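Local coordinates for protein putative isomerase (Sinorhizobium meliloti, PDB 2PPG) that is a putative isomerase of the enolase superfamily, pairing a mandelate racemase-like N-terminal domain with a TIM-barrel-like C-terminal domain, at residues A[5-16]-A[52-63]; A[224-232]-A[256-265]. One frame throughout, in Å; residues are numbered along the deposited sequence.

Interaction 1. Residues A[5-16]-A[52-63]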
loop_
_atom_site.group_PDB
_atom_site.type_symbol
_atom_site.label_atom_id
_atom_site.label_comp_id
_atom_site.label_asym_id
_atom_site.label_seq_id
_atom_site.Cartn_x
_atom_site.Cartn_y
_atom_site.Cartn_z
ATOM N N ASP A 5 -5.429 -44.038 29.553
ATOM C CA ASP A 5 -6.404 -44.727 28.648
ATOM C C ASP A 5 -6.308 -44.273 27.191
ATOM O O ASP A 5 -6.725 -43.173 26.835
ATOM C CB ASP A 5 -7.835 -44.537 29.132
ATOM C CG ASP A 5 -8.848 -44.892 28.067
ATOM O OD1 ASP A 5 -9.493 -43.951 27.559
ATOM O OD2 ASP A 5 -8.972 -46.096 27.720
ATOM N N ARG A 6 -5.809 -45.165 26.347
ATOM C CA ARG A 6 -5.279 -44.784 25.055
ATOM C C ARG A 6 -6.019 -45.402 23.879
ATOM O O ARG A 6 -6.711 -46.417 24.012
ATOM C CB ARG A 6 -3.812 -45.200 24.991
ATOM C CG ARG A 6 -2.980 -44.771 26.195
ATOM C CD ARG A 6 -2.836 -43.256 26.239
ATOM N NE ARG A 6 -1.573 -42.831 26.843
ATOM C CZ ARG A 6 -1.476 -42.063 27.926
ATOM N NH1 ARG A 6 -0.276 -41.737 28.382
ATOM N NH2 ARG A 6 -2.570 -41.611 28.546
ATOM N N VAL A 7 -5.844 -44.785 22.715
ATOM C CA VAL A 7 -6.379 -45.308 21.471
ATOM C C VAL A 7 -5.720 -46.637 21.136
ATOM O O VAL A 7 -4.502 -46.731 21.098
ATOM C CB VAL A 7 -6.162 -44.324 20.337
ATOM C CG1 VAL A 7 -6.474 -44.982 19.013
ATOM C CG2 VAL A 7 -7.031 -43.094 20.559
ATOM N N LYS A 8 -6.544 -47.656 20.901
ATOM C CA LYS A 8 -6.075 -49.015 20.669
ATOM C C LYS A 8 -6.290 -49.479 19.235
ATOM O O LYS A 8 -5.451 -50.160 18.667
ATOM C CB LYS A 8 -6.788 -49.967 21.625
ATOM C CG LYS A 8 -6.501 -51.451 21.412
ATOM C CD LYS A 8 -7.386 -52.247 22.351
ATOM C CE LYS A 8 -7.707 -53.631 21.826
ATOM N NZ LYS A 8 -8.849 -54.210 22.598
ATOM N N LYS A 9 -7.425 -49.121 18.649
ATOM C CA LYS A 9 -7.791 -49.683 17.361
ATOM C C LYS A 9 -8.383 -48.604 16.485
ATOM O O LYS A 9 -9.160 -47.773 16.953
ATOM C CB LYS A 9 -8.800 -50.818 17.548
ATOM C CG LYS A 9 -8.701 -51.934 16.506
ATOM C CD LYS A 9 -10.051 -52.631 16.258
ATOM C CE LYS A 9 -10.677 -53.182 17.531
ATOM N NZ LYS A 9 -11.962 -53.901 17.255
ATOM N N ILE A 10 -8.022 -48.634 15.206
ATOM C CA ILE A 10 -8.536 -47.682 14.234
ATOM C C ILE A 10 -8.938 -48.404 12.963
ATOM O O ILE A 10 -8.104 -48.995 12.312
ATOM C CB ILE A 10 -7.484 -46.599 13.919
ATOM C CG1 ILE A 10 -7.236 -45.733 15.166
ATOM C CG2 ILE A 10 -7.929 -45.735 12.754
ATOM C CD1 ILE A 10 -6.422 -44.487 14.918
ATOM N N GLU A 11 -10.224 -48.358 12.618
ATOM C CA GLU A 11 -10.712 -48.970 11.384
ATOM C C GLU A 11 -11.411 -47.955 10.472
ATOM O O GLU A 11 -12.096 -47.051 10.964
ATOM C CB GLU A 11 -11.666 -50.115 11.708
ATOM C CG GLU A 11 -11.037 -51.245 12.498
ATOM C CD GLU A 11 -12.072 -52.104 13.217
ATOM O OE1 GLU A 11 -12.761 -51.599 14.129
ATOM O OE2 GLU A 11 -12.188 -53.296 12.875
ATOM N N SER A 12 -11.241 -48.135 9.156
ATOM C CA SER A 12 -11.819 -47.265 8.116
ATOM C C SER A 12 -12.812 -48.015 7.233
ATOM O O SER A 12 -12.607 -49.192 6.924
ATOM C CB SER A 12 -10.719 -46.722 7.205
ATOM O OG SER A 12 -9.704 -46.079 7.952
ATOM N N PHE A 13 -13.863 -47.316 6.798
ATOM C CA PHE A 13 -14.971 -47.940 6.063
ATOM C C PHE A 13 -15.560 -47.008 5.033
ATOM O O PHE A 13 -15.487 -45.783 5.166
ATOM C CB PHE A 13 -16.143 -48.288 6.989
ATOM C CG PHE A 13 -15.757 -48.988 8.253
ATOM C CD1 PHE A 13 -15.789 -50.378 8.329
ATOM C CD2 PHE A 13 -15.411 -48.265 9.382
ATOM C CE1 PHE A 13 -15.454 -51.035 9.507
ATOM C CE2 PHE A 13 -15.074 -48.914 10.549
ATOM C CZ PHE A 13 -15.100 -50.304 10.611
ATOM N N THR A 14 -16.201 -47.591 4.028
ATOM C CA THR A 14 -17.035 -46.805 3.147
ATOM C C THR A 14 -18.472 -47.172 3.405
ATOM O O THR A 14 -18.771 -48.297 3.772
ATOM C CB THR A 14 -16.728 -47.064 1.676
ATOM O OG1 THR A 14 -16.573 -48.472 1.469
ATOM C CG2 THR A 14 -15.460 -46.338 1.256
ATOM N N LEU A 15 -19.354 -46.205 3.234
ATOM C CA LEU A 15 -20.765 -46.463 3.226
ATOM C C LEU A 15 -21.272 -45.935 1.913
ATOM O O LEU A 15 -21.091 -44.747 1.616
ATOM C CB LEU A 15 -21.443 -45.733 4.379
ATOM C CG LEU A 15 -22.958 -45.875 4.540
ATOM C CD1 LEU A 15 -23.342 -47.330 4.616
ATOM C CD2 LEU A 15 -23.419 -45.143 5.801
ATOM N N THR A 16 -21.891 -46.814 1.122
ATOM C CA THR A 16 -22.366 -46.469 -0.219
ATOM C C THR A 16 -23.880 -46.618 -0.353
ATOM O O THR A 16 -24.385 -47.732 -0.370
ATOM C CB THR A 16 -21.705 -47.374 -1.277
ATOM O OG1 THR A 16 -20.280 -47.261 -1.190
ATOM C CG2 THR A 16 -22.161 -46.996 -2.688
ATOM N N ASP A 52 -24.409 -42.147 -3.478
ATOM C CA ASP A 52 -23.782 -41.463 -2.339
ATOM C C ASP A 52 -22.817 -42.404 -1.640
ATOM O O ASP A 52 -23.089 -43.595 -1.512
ATOM C CB ASP A 52 -24.827 -40.943 -1.351
ATOM C CG ASP A 52 -25.585 -39.722 -1.882
ATOM O OD1 ASP A 52 -25.082 -39.072 -2.834
ATOM O OD2 ASP A 52 -26.679 -39.414 -1.349
ATOM N N ARG A 53 -21.687 -41.861 -1.193
ATOM C CA ARG A 53 -20.636 -42.630 -0.543
ATOM C C ARG A 53 -19.839 -41.691 0.336
ATOM O O ARG A 53 -19.748 -40.507 0.035
ATOM C CB ARG A 53 -19.724 -43.269 -1.580
ATOM C CG ARG A 53 -18.714 -44.263 -0.998
ATOM C CD ARG A 53 -17.924 -44.962 -2.089
ATOM N NE ARG A 53 -17.262 -44.034 -3.008
ATOM C CZ ARG A 53 -16.877 -44.351 -4.245
ATOM N NH1 ARG A 53 -17.102 -45.571 -4.714
ATOM N NH2 ARG A 53 -16.281 -43.443 -5.020
ATOM N N SER A 54 -19.296 -42.213 1.435
ATOM C CA SER A 54 -18.407 -41.466 2.316
ATOM C C SER A 54 -17.513 -42.414 3.118
ATOM O O SER A 54 -17.781 -43.614 3.204
ATOM C CB SER A 54 -19.207 -40.591 3.272
ATOM O OG SER A 54 -19.866 -41.394 4.235
ATOM N N VAL A 55 -16.458 -41.871 3.714
ATOM C CA VAL A 55 -15.555 -42.671 4.524
ATOM C C VAL A 55 -15.818 -42.437 6.008
ATOM O O VAL A 55 -15.877 -41.301 6.446
ATOM C CB VAL A 55 -14.066 -42.396 4.171
ATOM C CG1 VAL A 55 -13.127 -43.155 5.119
ATOM C CG2 VAL A 55 -13.789 -42.751 2.710
ATOM N N LEU A 56 -15.996 -43.523 6.758
ATOM C CA LEU A 56 -16.209 -43.469 8.194
ATOM C C LEU A 56 -15.056 -44.157 8.905
ATOM O O LEU A 56 -14.533 -45.190 8.442
ATOM C CB LEU A 56 -17.509 -44.158 8.601
ATOM C CG LEU A 56 -18.832 -43.428 8.356
ATOM C CD1 LEU A 56 -19.325 -43.554 6.899
ATOM C CD2 LEU A 56 -19.875 -43.965 9.327
ATOM N N VAL A 57 -14.674 -43.583 10.042
ATOM C CA VAL A 57 -13.599 -44.105 10.834
ATOM C C VAL A 57 -14.180 -44.421 12.199
ATOM O O VAL A 57 -14.989 -43.656 12.730
ATOM C CB VAL A 57 -12.412 -43.103 10.890
ATOM C CG1 VAL A 57 -11.628 -43.236 12.166
ATOM C CG2 VAL A 57 -11.490 -43.319 9.717
ATOM N N ARG A 58 -13.785 -45.571 12.737
ATOM C CA ARG A 58 -14.221 -46.031 14.041
ATOM C C ARG A 58 -12.970 -46.237 14.871
ATOM O O ARG A 58 -12.087 -46.993 14.476
ATOM C CB ARG A 58 -14.971 -47.350 13.891
ATOM C CG ARG A 58 -15.486 -47.963 15.174
ATOM C CD ARG A 58 -15.864 -49.419 14.921
ATOM N NE ARG A 58 -16.593 -49.999 16.043
ATOM C CZ ARG A 58 -16.029 -50.617 17.077
ATOM N NH1 ARG A 58 -16.787 -51.095 18.044
ATOM N NH2 ARG A 58 -14.711 -50.757 17.147
ATOM N N ILE A 59 -12.891 -45.548 16.006
ATOM C CA ILE A 59 -11.707 -45.584 16.853
ATOM C C ILE A 59 -12.074 -46.092 18.239
ATOM O O ILE A 59 -13.023 -45.608 18.844
ATOM C CB ILE A 59 -11.033 -44.179 16.969
ATOM C CG1 ILE A 59 -10.657 -43.654 15.581
ATOM C CG2 ILE A 59 -9.810 -44.235 17.897
ATOM C CD1 ILE A 59 -9.726 -42.458 15.579
ATOM N N GLU A 60 -11.321 -47.070 18.732
ATOM C CA GLU A 60 -11.594 -47.652 20.033
ATOM C C GLU A 60 -10.417 -47.508 21.006
ATOM O O GLU A 60 -9.265 -47.785 20.657
ATOM C CB GLU A 60 -11.993 -49.125 19.886
ATOM C CG GLU A 60 -12.368 -49.820 21.200
ATOM C CD GLU A 60 -12.837 -51.265 21.009
ATOM O OE1 GLU A 60 -13.188 -51.633 19.863
ATOM O OE2 GLU A 60 -12.857 -52.032 22.007
ATOM N N THR A 61 -10.733 -47.086 22.230
ATOM C CA THR A 61 -9.750 -46.974 23.304
ATOM C C THR A 61 -9.507 -48.316 23.988
ATOM O O THR A 61 -10.253 -49.260 23.795
ATOM C CB THR A 61 -10.200 -45.981 24.370
ATOM O OG1 THR A 61 -11.379 -46.481 25.012
ATOM C CG2 THR A 61 -10.508 -44.647 23.738
ATOM N N GLU A 62 -8.455 -48.377 24.797
ATOM C CA GLU A 62 -8.076 -49.586 25.523
ATOM C C GLU A 62 -9.187 -50.117 26.446
ATOM O O GLU A 62 -9.306 -51.318 26.640
ATOM C CB GLU A 62 -6.803 -49.320 26.328
ATOM C CG GLU A 62 -5.910 -50.524 26.496
ATOM C CD GLU A 62 -5.239 -50.927 25.198
ATOM O OE1 GLU A 62 -4.820 -50.031 24.438
ATOM O OE2 GLU A 62 -5.124 -52.144 24.934
ATOM N N ASN A 63 -9.999 -49.218 26.999
ATOM C CA ASN A 63 -11.074 -49.593 27.922
ATOM C C ASN A 63 -12.428 -49.750 27.240
ATOM O O ASN A 63 -13.460 -49.844 27.909
ATOM C CB ASN A 63 -11.205 -48.568 29.049
ATOM C CG ASN A 63 -9.915 -48.372 29.821
ATOM O OD1 ASN A 63 -9.125 -49.306 29.987
ATOM N ND2 ASN A 63 -9.697 -47.147 30.307
HETATM O O HOH W 1 -12.076 -49.459 15.606
#

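Interaction 2. Residues A[224-232]-A[256-265]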
loop_
_atom_site.group_PDB
_atom_site.type_symbol
_atom_site.label_atom_id
_atom_site.label_comp_id
_atom_site.label_asym_id
_atom_site.label_seq_id
_atom_site.Cartn_x
_atom_site.Cartn_y
_atom_site.Cartn_z
ATOM N N ALA A 224 -14.072 -12.405 -12.344
ATOM C CA ALA A 224 -14.613 -11.342 -11.519
ATOM C C ALA A 224 -15.701 -10.514 -12.226
ATOM O O ALA A 224 -16.793 -10.316 -11.686
ATOM C CB ALA A 224 -13.485 -10.453 -11.033
ATOM N N SER A 225 -15.393 -10.035 -13.427
ATOM C CA SER A 225 -16.351 -9.293 -14.228
ATOM C C SER A 225 -17.646 -10.048 -14.369
ATOM O O SER A 225 -18.722 -9.489 -14.141
ATOM C CB SER A 225 -15.796 -9.056 -15.618
ATOM O OG SER A 225 -14.892 -7.993 -15.568
ATOM N N GLU A 226 -17.528 -11.309 -14.784
ATOM C CA GLU A 226 -18.672 -12.175 -14.946
ATOM C C GLU A 226 -19.476 -12.201 -13.646
ATOM O O GLU A 226 -20.665 -11.871 -13.646
ATOM C CB GLU A 226 -18.245 -13.580 -15.398
ATOM C CG GLU A 226 -17.923 -13.668 -16.891
ATOM C CD GLU A 226 -17.088 -14.894 -17.291
ATOM O OE1 GLU A 226 -16.732 -14.986 -18.487
ATOM O OE2 GLU A 226 -16.775 -15.762 -16.443
ATOM N N ALA A 227 -18.820 -12.523 -12.535
ATOM C CA ALA A 227 -19.523 -12.646 -11.255
ATOM C C ALA A 227 -20.201 -11.344 -10.840
ATOM O O ALA A 227 -21.336 -11.358 -10.361
ATOM C CB ALA A 227 -18.600 -13.168 -10.158
ATOM N N VAL A 228 -19.526 -10.219 -11.051
ATOM C CA VAL A 228 -20.125 -8.925 -10.731
ATOM C C VAL A 228 -21.409 -8.664 -11.527
ATOM O O VAL A 228 -22.426 -8.277 -10.945
ATOM C CB VAL A 228 -19.130 -7.770 -10.897
ATOM C CG1 VAL A 228 -19.847 -6.420 -10.852
ATOM C CG2 VAL A 228 -18.084 -7.841 -9.816
ATOM N N ALA A 229 -21.374 -8.894 -12.837
ATOM C CA ALA A 229 -22.569 -8.706 -13.666
ATOM C C ALA A 229 -23.759 -9.538 -13.160
ATOM O O ALA A 229 -24.880 -9.031 -13.031
ATOM C CB ALA A 229 -22.272 -9.035 -15.144
ATOM N N LEU A 230 -23.490 -10.813 -12.870
ATOM C CA LEU A 230 -24.499 -11.760 -12.410
ATOM C C LEU A 230 -25.107 -11.357 -11.074
ATOM O O LEU A 230 -26.321 -11.287 -10.944
ATOM C CB LEU A 230 -23.896 -13.166 -12.330
ATOM C CG LEU A 230 -23.551 -13.767 -13.705
ATOM C CD1 LEU A 230 -22.581 -14.965 -13.590
ATOM C CD2 LEU A 230 -24.821 -14.142 -14.494
ATOM N N ILE A 231 -24.260 -11.083 -10.088
ATOM C CA ILE A 231 -24.721 -10.586 -8.803
ATOM C C ILE A 231 -25.610 -9.353 -8.959
ATOM O O ILE A 231 -26.738 -9.337 -8.466
ATOM C CB ILE A 231 -23.548 -10.268 -7.871
ATOM C CG1 ILE A 231 -22.793 -11.551 -7.545
ATOM C CG2 ILE A 231 -24.042 -9.584 -6.600
ATOM C CD1 ILE A 231 -21.420 -11.325 -6.955
ATOM N N LYS A 232 -25.104 -8.339 -9.656
ATOM C CA LYS A 232 -25.828 -7.086 -9.844
ATOM C C LYS A 232 -27.159 -7.289 -10.551
ATOM O O LYS A 232 -28.058 -6.462 -10.422
ATOM C CB LYS A 232 -24.983 -6.067 -10.615
ATOM C CG LYS A 232 -23.923 -5.362 -9.766
ATOM C CD LYS A 232 -23.524 -4.027 -10.380
ATOM C CE LYS A 232 -22.415 -3.333 -9.587
ATOM N NZ LYS A 232 -22.764 -3.083 -8.164
ATOM N N ARG A 256 -11.938 -8.228 -5.715
ATOM C CA ARG A 256 -12.552 -7.220 -6.571
ATOM C C ARG A 256 -14.075 -7.342 -6.616
ATOM O O ARG A 256 -14.768 -6.332 -6.626
ATOM C CB ARG A 256 -11.973 -7.285 -7.989
ATOM C CG ARG A 256 -12.915 -6.733 -9.053
ATOM C CD ARG A 256 -12.769 -5.227 -9.264
ATOM N NE ARG A 256 -11.937 -4.940 -10.436
ATOM C CZ ARG A 256 -10.801 -4.254 -10.404
ATOM N NH1 ARG A 256 -10.124 -4.064 -11.524
ATOM N NH2 ARG A 256 -10.347 -3.742 -9.264
ATOM N N VAL A 257 -14.580 -8.575 -6.649
ATOM C CA VAL A 257 -16.017 -8.844 -6.554
ATOM C C VAL A 257 -16.549 -8.340 -5.210
ATOM O O VAL A 257 -17.540 -7.594 -5.165
ATOM C CB VAL A 257 -16.341 -10.359 -6.683
ATOM C CG1 VAL A 257 -17.804 -10.586 -6.536
ATOM C CG2 VAL A 257 -15.895 -10.912 -8.019
ATOM N N ALA A 258 -15.879 -8.719 -4.118
ATOM C CA ALA A 258 -16.268 -8.261 -2.773
ATOM C C ALA A 258 -16.376 -6.736 -2.707
ATOM O O ALA A 258 -17.337 -6.198 -2.145
ATOM C CB ALA A 258 -15.304 -8.770 -1.726
ATOM N N ALA A 259 -15.398 -6.056 -3.309
ATOM C CA ALA A 259 -15.355 -4.596 -3.323
ATOM C C ALA A 259 -16.377 -3.963 -4.268
ATOM O O ALA A 259 -16.766 -2.819 -4.063
ATOM C CB ALA A 259 -13.949 -4.102 -3.655
ATOM N N SER A 260 -16.822 -4.699 -5.284
ATOM C CA SER A 260 -17.655 -4.109 -6.332
ATOM C C SER A 260 -19.163 -4.236 -6.115
ATOM O O SER A 260 -19.943 -3.660 -6.869
ATOM C CB SER A 260 -17.288 -4.690 -7.695
ATOM O OG SER A 260 -15.902 -4.562 -7.950
ATOM N N VAL A 261 -19.582 -4.991 -5.106
ATOM C CA VAL A 261 -21.015 -5.193 -4.848
ATOM C C VAL A 261 -21.320 -5.075 -3.360
ATOM O O VAL A 261 -20.475 -5.379 -2.524
ATOM C CB VAL A 261 -21.494 -6.571 -5.355
ATOM C CG1 VAL A 261 -21.448 -6.628 -6.867
ATOM C CG2 VAL A 261 -20.658 -7.706 -4.749
ATOM N N SER A 262 -22.516 -4.636 -3.007
ATOM C CA SER A 262 -22.828 -4.512 -1.585
ATOM C C SER A 262 -23.141 -5.880 -0.952
ATOM O O SER A 262 -23.109 -6.024 0.267
ATOM C CB SER A 262 -23.961 -3.516 -1.358
ATOM O OG SER A 262 -25.100 -3.917 -2.085
ATOM N N THR A 263 -23.421 -6.872 -1.796
ATOM C CA THR A 263 -23.756 -8.224 -1.368
ATOM C C THR A 263 -22.607 -8.940 -0.672
ATOM O O THR A 263 -21.444 -8.897 -1.119
ATOM C CB THR A 263 -24.173 -9.094 -2.567
ATOM O OG1 THR A 263 -25.385 -8.593 -3.127
ATOM C CG2 THR A 263 -24.386 -10.557 -2.145
ATOM N N ALA A 264 -22.956 -9.611 0.421
ATOM C CA ALA A 264 -22.021 -10.381 1.205
ATOM C C ALA A 264 -21.455 -11.543 0.370
ATOM O O ALA A 264 -22.192 -12.209 -0.344
ATOM C CB ALA A 264 -22.718 -10.884 2.426
ATOM N N ILE A 265 -20.147 -11.760 0.447
ATOM C CA ILE A 265 -19.499 -12.790 -0.358
ATOM C C ILE A 265 -19.102 -13.951 0.525
ATOM O O ILE A 265 -18.434 -13.750 1.538
ATOM C CB ILE A 265 -18.231 -12.262 -1.082
ATOM C CG1 ILE A 265 -18.586 -11.148 -2.072
ATOM C CG2 ILE A 265 -17.504 -13.390 -1.789
ATOM C CD1 ILE A 265 -19.714 -11.476 -2.971
#

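Interaction 1. Residues A[5-16]-A[52-63]
Arg6 O accepts Glu62 N at 2.7 Å just before strand 7-16 begins and just after strand 52-61 ends. Val7 leans its CG1 on Ile59 CG2, 3.6 Å away. At Lys8 and Lys9 the register slips by one residue: both backbone N atoms bond to Glu60 O, in its carbonyl plane, a classic beta bulge. Lys9/Glu60, Glu11/Arg58, Phe13/Leu56 and Leu15/Ser54 are hydrogen-bonded antiparallel pairs. Lys9 NZ makes a long salt bridge to Glu60 OE1, while Ile10, side by side with Ile59, brings CD1 to 3.9 Å from Ile59 CD1. The two strands form the centre of the antiparallel sheet of the N-terminal domain; strand 66-72 flanks 52-61, 389-390 flanks 7-17, and helices 77-92 and 119-140 pack on the face carrying Ile10 and Ile59. Glu11 runs alongside Arg58, its carboxylate turned 82° from the guanidinium. Glu11 OE1 to Arg58 NH2 is a long salt bridge at 3.7 Å, and a water donates to both Glu11 OE1 and Arg58 O. Arg58, extended with CG anti to N (chi1 180°), reaches Glu60 OE1 through NH2 at 3.2 Å. Phe13 turns its ring edge, CE2, to Arg58 CB at 3.7 Å. Leu15 rests CB against Leu56 CD1.

Interaction 2. Residues A[224-232]-A[256-265]
Lys232 NZ donates to the backbone carbonyl of Ser260, with NZ to O at 3.2 Å. The donor lies in the carbonyl plane, and the C=O...N angle is 155°. Lys232 reaches this oxygen by a bend at its last torsion (chi4 -58°), and on the way its CG and NZ both pass Val261 CG1. The bond ties helix 224-232 to the chain where helix 256-260 gives way to the loop that begins at Val261. Deeper in the contact, Val257 is a knob in a hole formed by Ala224, Ala227, Val228 and Ile231. Its two methyls divide the work: CG2 lies against the Ala224 end, 3.8 Å from Ala224 CA, whereas CG1 meets Ile231 CD1 at 3.7 Å. The two helix segments run in the same general direction, 30° apart with their axes 9.5 Å from each other at closest approach, as expected for successive helices around a TIM barrel, here in the C-terminal domain. Strand 241-243 comes between them in sequence, and 264-267 follows the second helix; the two strands pair in parallel. Val228 supplies the outer flank, its CG2 resting 3.9 Å from Ser260 CB. On the inner flank Ile231 forks: CG2, anti to the backbone N, touches Val261 CG1 and Thr263 OG1, each at 3.9 Å, while CD1 also approaches Ile265 CD1. Ile231 also packs on Ala242 of strand 241-243, which places the fork between helix and barrel wall. Thr263 OG1 has its hydrogen-bond partner in Glu235 OE2. A second subunit borders this surface, packing its Ser262 on Val228 and Lys232.

Interaction 1 comes first along the chain and closes before interaction 2 opens. Their centres lie 43 Å apart on opposite sides of the chain's centre, and about 26 Å separates their nearest atoms. They share no helix, strand or sheet: residues 5-16 and 52-63 belong to the antiparallel sheet of the N-terminal domain, whereas 224-232 and 256-260 lie in the helical layer of the barrel domain, the end of 256-265 entering strand 264-267. One contact is built mainly on backbone pairing and the other on side chains between neighbouring helices. Their surroundings differ too, since other subunits of the assembly touch interaction 2 but not interaction 1.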